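Local coordinates for putative cytosine/guanine deaminase (Unidentified, PDB 2PAJ), which catalyses the zinc-dependent hydrolytic deamination of 2-amino-4-hydroxypteridines such as isoxanthopterin, releasing ammonium, as an amidohydrolase of the TIM-barrel clan, at residues T221-I226 with A269-H274; P330-V335 with A395-L400. All blocks are in the same frame, centred on the assembly; numbering follows the deposited sequence.

Interaction 1: residues T221-I226 with A269-H274; sequences TVLYSI and AFCGEH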
# COMPACT_ATOMS: atom_id res chain seq x y z
N THR A 221 -7.55 8.00 -13.63
CA THR A 221 -8.39 7.03 -14.33
C THR A 221 -7.97 7.10 -15.79
O THR A 221 -8.56 7.80 -16.60
CB THR A 221 -9.89 7.36 -14.22
OG1 THR A 221 -10.22 7.58 -12.84
CG2 THR A 221 -10.74 6.21 -14.76
N VAL A 222 -6.91 6.37 -16.09
CA VAL A 222 -6.31 6.35 -17.41
C VAL A 222 -7.26 6.44 -18.63
O VAL A 222 -6.90 7.03 -19.65
CB VAL A 222 -5.38 5.11 -17.54
CG1 VAL A 222 -6.13 3.93 -18.12
CG2 VAL A 222 -4.15 5.47 -18.34
N LEU A 223 -8.45 5.87 -18.54
CA LEU A 223 -9.37 5.95 -19.68
C LEU A 223 -10.18 7.24 -19.69
O LEU A 223 -11.08 7.40 -20.50
CB LEU A 223 -10.33 4.76 -19.70
CG LEU A 223 -9.71 3.36 -19.71
CD1 LEU A 223 -10.82 2.32 -19.82
CD2 LEU A 223 -8.74 3.22 -20.87
N TYR A 224 -9.88 8.15 -18.76
CA TYR A 224 -10.58 9.42 -18.69
C TYR A 224 -9.64 10.59 -18.39
O TYR A 224 -9.72 11.62 -19.02
CB TYR A 224 -11.70 9.36 -17.63
CG TYR A 224 -12.82 8.41 -17.99
CD1 TYR A 224 -12.98 7.20 -17.30
CD2 TYR A 224 -13.68 8.68 -19.06
CE1 TYR A 224 -13.96 6.28 -17.67
CE2 TYR A 224 -14.67 7.78 -19.43
CZ TYR A 224 -14.80 6.58 -18.73
OH TYR A 224 -15.76 5.67 -19.12
N SER A 225 -8.74 10.41 -17.43
CA SER A 225 -7.81 11.48 -17.06
C SER A 225 -6.93 11.94 -18.23
O SER A 225 -6.47 13.09 -18.26
CB SER A 225 -6.89 11.01 -15.92
OG SER A 225 -7.63 10.73 -14.75
N ILE A 226 -6.72 11.05 -19.20
CA ILE A 226 -5.85 11.33 -20.32
C ILE A 226 -6.31 10.81 -21.69
O ILE A 226 -7.08 9.85 -21.79
CB ILE A 226 -4.45 10.77 -19.95
CG1 ILE A 226 -3.60 11.92 -19.44
CG2 ILE A 226 -3.84 9.98 -21.09
CD1 ILE A 226 -2.22 11.52 -18.99
N ALA A 269 -8.70 -4.59 -23.23
CA ALA A 269 -8.22 -4.73 -24.60
C ALA A 269 -7.76 -3.38 -25.17
O ALA A 269 -6.81 -3.32 -25.96
CB ALA A 269 -9.33 -5.34 -25.46
N PHE A 270 -8.42 -2.31 -24.76
CA PHE A 270 -8.08 -0.96 -25.20
C PHE A 270 -6.73 -0.60 -24.57
O PHE A 270 -5.82 -0.12 -25.25
CB PHE A 270 -9.16 0.02 -24.74
CG PHE A 270 -9.01 1.39 -25.30
CD1 PHE A 270 -9.38 1.66 -26.61
CD2 PHE A 270 -8.48 2.42 -24.53
CE1 PHE A 270 -9.23 2.93 -27.15
CE2 PHE A 270 -8.32 3.70 -25.05
CZ PHE A 270 -8.70 3.97 -26.36
N CYS A 271 -6.61 -0.84 -23.27
CA CYS A 271 -5.37 -0.56 -22.56
C CYS A 271 -4.21 -1.28 -23.23
O CYS A 271 -3.12 -0.73 -23.37
CB CYS A 271 -5.47 -1.01 -21.11
SG CYS A 271 -6.43 0.10 -20.09
N GLY A 272 -4.45 -2.52 -23.64
CA GLY A 272 -3.41 -3.27 -24.29
C GLY A 272 -2.96 -2.57 -25.56
O GLY A 272 -1.77 -2.37 -25.77
N GLU A 273 -3.92 -2.17 -26.38
CA GLU A 273 -3.65 -1.49 -27.64
C GLU A 273 -2.98 -0.13 -27.53
O GLU A 273 -2.55 0.44 -28.53
CB GLU A 273 -4.95 -1.39 -28.43
CG GLU A 273 -5.13 -2.55 -29.39
CD GLU A 273 -6.50 -2.62 -30.02
OE1 GLU A 273 -6.99 -1.60 -30.55
OE2 GLU A 273 -7.09 -3.72 -30.00
N HIS A 274 -2.87 0.38 -26.31
CA HIS A 274 -2.24 1.67 -26.07
C HIS A 274 -1.08 1.59 -25.10
O HIS A 274 -0.85 2.51 -24.32
CB HIS A 274 -3.28 2.65 -25.55
CG HIS A 274 -4.35 2.95 -26.56
ND1 HIS A 274 -4.43 4.15 -27.23
CD2 HIS A 274 -5.34 2.17 -27.06
CE1 HIS A 274 -5.41 4.09 -28.11
NE2 HIS A 274 -5.98 2.90 -28.03
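Thr221 O is gripped by two backbone amides, Tyr224 N at 2.6 Å and Ser225 N at 2.7 Å, and so closes a tight turn whose corner, Val222 and Leu223, touches Phe270 and Cys271 of the helix. The backbone angles are those of a type I turn with Val222 and Leu223 in its middle. It lies in the loop between strand 213-217 and helix 228-240 of the amidohydrolase TIM barrel, and faces helix 267-273, which comes after the next strand, 244-248. Ser225 suits the end of the turn because its hydroxyl reaches back: Thr221 N donates to Ser225 OG over 3.0 Å, with an N-H...O angle of 166°. Ser247 OG bonds to Val222 N, tying the corner to strand 244-248. No hydrogen bond joins the two segments; the meeting is apolar. Leu223 does most of it with one methyl: CD2 approaches the Phe270 ring obliquely, 3.8 Å from CD2 of Phe270. The same methyl, CD2 of Leu223, lies 4.0 Å from Cys271 SG, so it is shared by two neighbouring side chains of the helix. Val222 adds a looser touch, CG1 to Cys271 SG at 4.3 Å, and its side chain is about 7 Å from that of the zinc ligand His248. The CA-CB bond of Phe270 points toward the turn, and a chi1 of -171°, with CG anti to the backbone N, places the ring beside Leu223; the two side chains run past each other in opposite senses. Compact, apolar Cys271 suits the buried side of this interface. Met231 of helix 228-240 touches Leu223, Phe270 and His274. Four residues after Phe270, just past the helix, His274 bonds through ND1 to Pro228 O, while its NE2 lies 3.3 Å above one face of the Phe270 ring, near the rim.

Interaction 2: residues P330-V335 with A395-L400; sequences PVSIGV and ARVMGL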
# COMPACT_ATOMS: atom_id res chain seq x y z
N PRO A 330 -1.21 -11.52 -11.04
CA PRO A 330 -0.77 -11.09 -9.71
C PRO A 330 -1.80 -10.23 -8.98
O PRO A 330 -2.35 -9.28 -9.53
CB PRO A 330 0.54 -10.35 -9.99
CG PRO A 330 0.45 -9.97 -11.42
CD PRO A 330 -0.21 -11.15 -12.06
N VAL A 331 -2.05 -10.59 -7.72
CA VAL A 331 -3.02 -9.91 -6.88
C VAL A 331 -2.36 -9.27 -5.66
O VAL A 331 -1.59 -9.91 -4.94
CB VAL A 331 -4.08 -10.92 -6.39
CG1 VAL A 331 -5.08 -10.23 -5.46
CG2 VAL A 331 -4.79 -11.55 -7.59
N SER A 332 -2.64 -7.99 -5.45
CA SER A 332 -2.09 -7.27 -4.31
C SER A 332 -3.25 -6.62 -3.57
O SER A 332 -4.36 -6.54 -4.09
CB SER A 332 -1.08 -6.20 -4.77
OG SER A 332 -1.68 -5.15 -5.52
N ILE A 333 -2.99 -6.16 -2.36
CA ILE A 333 -4.03 -5.55 -1.57
C ILE A 333 -3.80 -4.07 -1.28
O ILE A 333 -2.68 -3.62 -1.08
CB ILE A 333 -4.22 -6.35 -0.25
CG1 ILE A 333 -4.66 -7.77 -0.60
CG2 ILE A 333 -5.28 -5.70 0.62
CD1 ILE A 333 -4.97 -8.60 0.59
N GLY A 334 -4.89 -3.32 -1.29
CA GLY A 334 -4.80 -1.91 -1.01
C GLY A 334 -6.08 -1.49 -0.33
O GLY A 334 -7.06 -2.22 -0.32
N VAL A 335 -6.06 -0.31 0.25
CA VAL A 335 -7.20 0.28 0.94
C VAL A 335 -7.10 1.70 0.41
O VAL A 335 -6.08 2.35 0.67
CB VAL A 335 -6.98 0.27 2.49
CG1 VAL A 335 -5.85 -0.65 2.81
CG2 VAL A 335 -6.65 1.67 3.03
N ALA A 395 4.41 -6.72 -3.19
CA ALA A 395 5.80 -6.35 -3.41
C ALA A 395 6.24 -6.61 -4.83
O ALA A 395 6.82 -5.75 -5.47
CB ALA A 395 6.69 -7.11 -2.44
N ARG A 396 5.94 -7.80 -5.34
CA ARG A 396 6.34 -8.13 -6.71
C ARG A 396 5.56 -7.35 -7.76
O ARG A 396 6.01 -7.20 -8.89
CB ARG A 396 6.23 -9.65 -6.95
CG ARG A 396 7.46 -10.43 -6.40
CD ARG A 396 7.62 -11.85 -7.00
NE ARG A 396 6.57 -12.79 -6.57
CZ ARG A 396 6.62 -13.58 -5.49
NH1 ARG A 396 7.68 -13.58 -4.68
NH2 ARG A 396 5.60 -14.38 -5.21
N VAL A 397 4.40 -6.84 -7.37
CA VAL A 397 3.58 -6.04 -8.28
C VAL A 397 4.19 -4.64 -8.40
O VAL A 397 4.17 -4.03 -9.47
CB VAL A 397 2.12 -5.95 -7.76
CG1 VAL A 397 1.39 -4.80 -8.42
CG2 VAL A 397 1.40 -7.28 -8.04
N MET A 398 4.77 -4.16 -7.31
CA MET A 398 5.40 -2.85 -7.33
C MET A 398 6.90 -2.94 -7.65
O MET A 398 7.60 -1.93 -7.71
CB MET A 398 5.15 -2.14 -5.99
CG MET A 398 3.67 -1.97 -5.65
SD MET A 398 3.22 -0.47 -4.76
CE MET A 398 3.82 -0.82 -3.17
N GLY A 399 7.39 -4.15 -7.87
CA GLY A 399 8.79 -4.31 -8.22
C GLY A 399 9.80 -4.36 -7.09
O GLY A 399 11.01 -4.39 -7.33
N LEU A 400 9.31 -4.35 -5.86
CA LEU A 400 10.18 -4.43 -4.69
C LEU A 400 10.35 -5.91 -4.32
O LEU A 400 9.84 -6.38 -3.30
CB LEU A 400 9.56 -3.66 -3.53
CG LEU A 400 9.54 -2.14 -3.68
CD1 LEU A 400 8.83 -1.54 -2.49
CD2 LEU A 400 10.97 -1.61 -3.79
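Pro330 and Val397 bring the two backbones nearest, with 6.8 Å between their CA atoms, where the start of strand 331-333 passes the C-terminal end of helix 383-398. A Schellman motif ends that helix: Leu400 N reaches back to Ala395 O at 2.9 Å, the inner Gly399 N to Arg396 O bond is weak, and Gly399 takes the positive phi (84°) that suits glycine. The contact itself is one valine set against the proline just before the strand and a serine within it. Val397 has CG1 anti to its backbone N (chi1 162°), which leaves CG2 beside that N and spreads the methyls over Pro330 and Ser332. CG2 of Val397 meets Pro330 CB at 3.7 Å, rigid hydrocarbon against branched hydrocarbon. CG1 lies beside Ser332, whose small side chain suits a buried place because its OG is hydrogen-bonded elsewhere, to Thr75 OG1 and Val304 O. Strand 331-333 runs parallel to 303-306 in the barrel wall and leads to the zinc ligand Asp336. Val397 also touches Trp282 of strand 281-284, while Val331 and Ile333 meet Trp389 earlier on helix 383-398 and Ile333 packs on helix 346-359.

Both contacts belong to the same barrel but join different elements, and their nearest atoms are about 14 Å apart. Interaction 2 is buried, its centre about 8 Å from the chain centre, and sets a helix end against a wall strand. Interaction 1 lies about 23 Å out, only partly buried, and joins a loop to the short helix 267-273. The buried areas are nearly equal, and neither has a hydrogen bond between its segments. In interaction 1 an aromatic ring and a sulfur meet aliphatic methyls; in interaction 2 a valine touches a proline and a serine whose hydroxyl is satisfied by a neighbouring strand and Thr75. The side chains of Val222 and Ser332 are each about 7 Å from those of zinc-binding His248 and His76, respectively.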